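Local structure of taurine:2-oxoglutarate aminotransferase (Bifidobacterium kashiwanohense PV20-2, 6JIX) at residues 46-51 against 430-435; 240-243 against 248-251. The protein probably transfers the amino group of taurine to 2-oxoglutarate as a class-III, pyridoxal 5'-phosphate-dependent aminotransferase. One frame throughout, in Å; residues are numbered along the deposited sequence.

Contact 1: 46-51 against 430-435; sequences GKRYTD and EEELPK
Thr50 lies against the carboxylate of Glu432 with its whole branched end, and the two side chains reach for each other from opposite directions between strand 48-51 and helix 426-447. The hydroxyl OG1 of Thr50 gives a hydrogen bond of 2.7 Å to OE2 of Glu432, arriving from above the carboxylate plane, 63° out of it. Its methyl works beside the hydroxyl: CG2 of Thr50 is 3.5 Å from CG of Glu432, so one short side chain meets both the polar end and the aliphatic part of its partner. Glu432 folds to meet it, bent at chi2 (-53°). The same OE2 also lies near Arg48, two residues back on the strand. This salt bridge is long, 4.0 Å from NH2 of Arg48 to OE2 of Glu432, and the oxygen stands well out of the guanidinium plane, so the attraction is one of charge without a directed N-H. Arg48 instead sends NH2 to a water 2.7 Å away, at the guanidinium edge and in plane, which passes the bond on to OE1 of Glu431. An alanine at Glu432 would probably deprive the Thr50 hydroxyl of this acceptor and Arg48 of the nearer of two opposite charges on the helix. Phe407 and Met52 also touch Glu432, and Thr50 makes backbone hydrogen bonds with Gly406 and Ser408. The contact thus lays the C-terminal helix 426-447 beside a small mixed sheet, where strand 48-51 runs between strands 40-43 and 407-408 and leads into Asp51 of a glutamate pocket.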
loop_
_atom_site.group_PDB
_atom_site.type_symbol
_atom_site.label_atom_id
_atom_site.label_comp_id
_atom_site.label_asym_id
_atom_site.label_seq_id
_atom_site.Cartn_x
_atom_site.Cartn_y
_atom_site.Cartn_z
ATOM N N GLY A 46 -28.833 11.942 -9.824
ATOM C CA GLY A 46 -28.477 13.051 -10.669
ATOM C C GLY A 46 -28.069 14.318 -9.943
ATOM O O GLY A 46 -27.716 15.301 -10.615
ATOM N N LYS A 47 -28.153 14.361 -8.607
ATOM C CA LYS A 47 -27.685 15.545 -7.895
ATOM C C LYS A 47 -26.173 15.680 -8.036
ATOM O O LYS A 47 -25.434 14.697 -7.960
ATOM C CB LYS A 47 -28.066 15.521 -6.413
ATOM C CG LYS A 47 -27.994 16.931 -5.806
ATOM C CD LYS A 47 -27.633 16.953 -4.335
ATOM C CE LYS A 47 -27.662 18.387 -3.804
ATOM N NZ LYS A 47 -28.489 18.502 -2.569
ATOM N N ARG A 48 -25.714 16.909 -8.214
ATOM C CA ARG A 48 -24.316 17.188 -8.494
ATOM C C ARG A 48 -23.628 17.743 -7.251
ATOM O O ARG A 48 -24.141 18.667 -6.608
ATOM C CB ARG A 48 -24.207 18.184 -9.653
ATOM C CG ARG A 48 -22.818 18.733 -9.907
ATOM C CD ARG A 48 -22.878 19.893 -10.862
ATOM N NE ARG A 48 -23.121 21.144 -10.149
ATOM C CZ ARG A 48 -22.738 22.334 -10.591
ATOM N NH1 ARG A 48 -22.100 22.431 -11.748
ATOM N NH2 ARG A 48 -22.996 23.422 -9.882
ATOM N N TYR A 49 -22.460 17.193 -6.932
ATOM C CA TYR A 49 -21.640 17.681 -5.833
ATOM C C TYR A 49 -20.390 18.320 -6.419
ATOM O O TYR A 49 -19.725 17.722 -7.270
ATOM C CB TYR A 49 -21.289 16.536 -4.858
ATOM C CG TYR A 49 -22.544 15.889 -4.318
ATOM C CD1 TYR A 49 -23.177 16.380 -3.170
ATOM C CD2 TYR A 49 -23.151 14.838 -5.004
ATOM C CE1 TYR A 49 -24.368 15.814 -2.702
ATOM C CE2 TYR A 49 -24.339 14.262 -4.548
ATOM C CZ TYR A 49 -24.945 14.753 -3.399
ATOM O OH TYR A 49 -26.118 14.164 -2.966
ATOM N N THR A 50 -20.057 19.517 -5.953
ATOM C CA THR A 50 -18.831 20.181 -6.367
ATOM C C THR A 50 -17.747 19.739 -5.397
ATOM O O THR A 50 -17.860 19.959 -4.182
ATOM C CB THR A 50 -18.989 21.708 -6.361
ATOM O OG1 THR A 50 -20.284 22.069 -6.867
ATOM C CG2 THR A 50 -17.927 22.375 -7.226
ATOM N N ASP A 51 -16.686 19.137 -5.934
ATOM C CA ASP A 51 -15.692 18.463 -5.100
ATOM C C ASP A 51 -14.702 19.495 -4.555
ATOM O O ASP A 51 -13.555 19.617 -4.994
ATOM C CB ASP A 51 -14.998 17.374 -5.905
ATOM C CG ASP A 51 -14.116 16.496 -5.052
ATOM O OD1 ASP A 51 -14.210 16.582 -3.804
ATOM O OD2 ASP A 51 -13.330 15.716 -5.641
ATOM N N GLU A 430 -16.433 31.443 -7.728
ATOM C CA GLU A 430 -17.470 32.439 -7.472
ATOM C C GLU A 430 -18.858 31.828 -7.351
ATOM O O GLU A 430 -19.774 32.501 -6.872
ATOM C CB GLU A 430 -17.457 33.518 -8.556
ATOM C CG GLU A 430 -16.602 34.729 -8.166
ATOM C CD GLU A 430 -15.628 35.137 -9.261
ATOM O OE1 GLU A 430 -16.014 35.068 -10.459
ATOM O OE2 GLU A 430 -14.479 35.519 -8.915
ATOM N N GLU A 431 -19.043 30.586 -7.794
ATOM C CA GLU A 431 -20.327 29.911 -7.665
ATOM C C GLU A 431 -20.427 29.072 -6.407
ATOM O O GLU A 431 -21.537 28.858 -5.909
ATOM C CB GLU A 431 -20.594 28.971 -8.852
ATOM C CG GLU A 431 -20.192 29.474 -10.234
ATOM C CD GLU A 431 -20.605 28.498 -11.330
ATOM O OE1 GLU A 431 -20.363 27.280 -11.134
ATOM O OE2 GLU A 431 -21.177 28.949 -12.362
ATOM N N GLU A 432 -19.304 28.551 -5.914
ATOM C CA GLU A 432 -19.319 27.615 -4.793
ATOM C C GLU A 432 -19.148 28.294 -3.450
ATOM O O GLU A 432 -19.833 27.927 -2.490
ATOM C CB GLU A 432 -18.218 26.563 -4.955
ATOM C CG GLU A 432 -18.424 25.628 -6.132
ATOM C CD GLU A 432 -19.792 24.964 -6.140
ATOM O OE1 GLU A 432 -20.377 24.686 -5.049
ATOM O OE2 GLU A 432 -20.279 24.733 -7.269
ATOM N N LEU A 433 -18.239 29.272 -3.372
ATOM C CA LEU A 433 -17.934 29.902 -2.091
ATOM C C LEU A 433 -19.160 30.489 -1.407
ATOM O O LEU A 433 -19.267 30.349 -0.179
ATOM C CB LEU A 433 -16.849 30.968 -2.287
ATOM C CG LEU A 433 -15.511 30.303 -2.608
ATOM C CD1 LEU A 433 -14.387 31.311 -2.728
ATOM C CD2 LEU A 433 -15.177 29.227 -1.559
ATOM N N PRO A 434 -20.109 31.116 -2.106
ATOM C CA PRO A 434 -21.345 31.541 -1.426
ATOM C C PRO A 434 -22.033 30.428 -0.636
ATOM O O PRO A 434 -22.707 30.723 0.357
ATOM C CB PRO A 434 -22.207 32.057 -2.585
ATOM C CG PRO A 434 -21.176 32.574 -3.578
ATOM C CD PRO A 434 -20.048 31.599 -3.507
ATOM N N LYS A 435 -21.892 29.161 -1.037
ATOM C CA LYS A 435 -22.489 28.081 -0.252
ATOM C C LYS A 435 -21.804 27.943 1.115
ATOM O O LYS A 435 -22.453 27.585 2.114
ATOM C CB LYS A 435 -22.438 26.768 -1.051
HETATM O O HOH W 1 -22.611 26.047 -10.295
#

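Contact 2: 240-243 against 248-251; sequences ALCD and LMIC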
loop_
_atom_site.group_PDB
_atom_site.type_symbol
_atom_site.label_atom_id
_atom_site.label_comp_id
_atom_site.label_asym_id
_atom_site.label_seq_id
_atom_site.Cartn_x
_atom_site.Cartn_y
_atom_site.Cartn_z
ATOM N N ALA A 240 17.898 23.262 9.992
ATOM C CA ALA A 240 19.175 23.602 10.609
ATOM C C ALA A 240 19.538 22.606 11.707
ATOM O O ALA A 240 20.688 22.150 11.788
ATOM C CB ALA A 240 19.121 25.028 11.159
ATOM N N LEU A 241 18.573 22.260 12.570
ATOM C CA LEU A 241 18.860 21.281 13.619
ATOM C C LEU A 241 19.275 19.944 13.020
ATOM O O LEU A 241 20.209 19.304 13.514
ATOM C CB LEU A 241 17.661 21.099 14.552
ATOM C CG LEU A 241 17.109 22.302 15.301
ATOM C CD1 LEU A 241 15.796 21.913 15.965
ATOM C CD2 LEU A 241 18.136 22.831 16.317
ATOM N N CYS A 242 18.582 19.496 11.966
ATOM C CA CYS A 242 18.977 18.251 11.316
ATOM C C CYS A 242 20.414 18.338 10.829
ATOM O O CYS A 242 21.216 17.424 11.051
ATOM C CB CYS A 242 18.045 17.932 10.148
ATOM S SG CYS A 242 16.334 17.613 10.610
ATOM N N ASP A 243 20.754 19.449 10.172
ATOM C CA ASP A 243 22.111 19.649 9.684
ATOM C C ASP A 243 23.110 19.615 10.834
ATOM O O ASP A 243 24.157 18.961 10.751
ATOM C CB ASP A 243 22.195 20.981 8.941
ATOM C CG ASP A 243 21.469 20.969 7.602
ATOM O OD1 ASP A 243 21.067 19.892 7.103
ATOM O OD2 ASP A 243 21.311 22.067 7.033
ATOM N N LEU A 248 18.478 13.103 9.224
ATOM C CA LEU A 248 17.823 13.338 7.944
ATOM C C LEU A 248 16.479 14.014 8.168
ATOM O O LEU A 248 15.757 13.702 9.120
ATOM C CB LEU A 248 17.623 12.027 7.175
ATOM C CG LEU A 248 18.877 11.186 6.927
ATOM C CD1 LEU A 248 18.516 9.857 6.321
ATOM C CD2 LEU A 248 19.817 11.932 6.030
ATOM N N MET A 249 16.144 14.946 7.289
ATOM C CA MET A 249 14.836 15.579 7.302
ATOM C C MET A 249 13.986 14.941 6.220
ATOM O O MET A 249 14.418 14.835 5.067
ATOM C CB MET A 249 14.937 17.078 7.066
ATOM C CG MET A 249 13.639 17.803 7.194
ATOM S SD MET A 249 13.895 19.565 6.872
ATOM C CE MET A 249 12.390 20.253 7.560
ATOM N N ILE A 250 12.821 14.442 6.609
ATOM C CA ILE A 250 11.884 13.831 5.680
ATOM C C ILE A 250 10.622 14.664 5.692
ATOM O O ILE A 250 9.914 14.700 6.705
ATOM C CB ILE A 250 11.565 12.373 6.053
ATOM C CG1 ILE A 250 12.851 11.582 6.336
ATOM C CG2 ILE A 250 10.711 11.732 4.975
ATOM C CD1 ILE A 250 12.599 10.181 6.845
ATOM N N CYS A 251 10.304 15.280 4.561
ATOM C CA CYS A 251 9.044 15.996 4.432
ATOM C C CYS A 251 8.010 15.081 3.794
ATOM O O CYS A 251 8.301 14.374 2.823
ATOM C CB CYS A 251 9.196 17.263 3.591
ATOM S SG CYS A 251 10.182 18.530 4.350
#
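Cys242 points its side chain from helix 234-245 at the start of strand 248-252, and Met249 turns its CB to face it. The sulfur does the touching: SG of Cys242 rests 3.8 Å from CB of Met249, an apolar contact made at the root of the methionine and not at its thioether. Because CG of Met249 stands anti to the backbone N (chi1 -175°) and the chain runs extended beyond it, the rest of that side chain is carried past the cysteine, onto Met235, Val238 and Arg239 earlier in the same helix. SG of Cys242 also passes 4.2 Å from the carbonyl O of Leu248, with no hydrogen bond between the two segments. Leu248 contributes mainly backbone here, for its CB points away from the helix, and its side chain packs on Ala127 and Thr131 of helix 116-131. Alternation along the strand thus gives one face to each helix, with Ile250 following Leu248 onto helix 116-131. The strand itself is hydrogen-bonded to strand 213-219 on one flank and to strand 276-279 on the other. Cys242 also touches Ile216, so the contact lies inside the beta-alpha-beta unit of strand 213-219, helix 234-245 and strand 248-252.

Contacts 1 and 2 pose the same problem, a helix laid against a strand, at two scales of sequence separation. Contact 2 joins neighbours only five residues apart at their closest ends, whereas contact 1 closes a loop of 378 intervening residues, inside which contact 2 is nested. They lie on opposite sides of the chain's centre, with their centres 41 Å apart and their nearest atoms about 23 Å apart, so neither touches the other. Contact 1 is polar and near a ligand: the side chain of Thr50 is about 9 Å from a bound glutamate. Contact 2 is apolar and away from the annotated sites, although its strand runs on to Asp252 of the pyridoxal phosphate pocket.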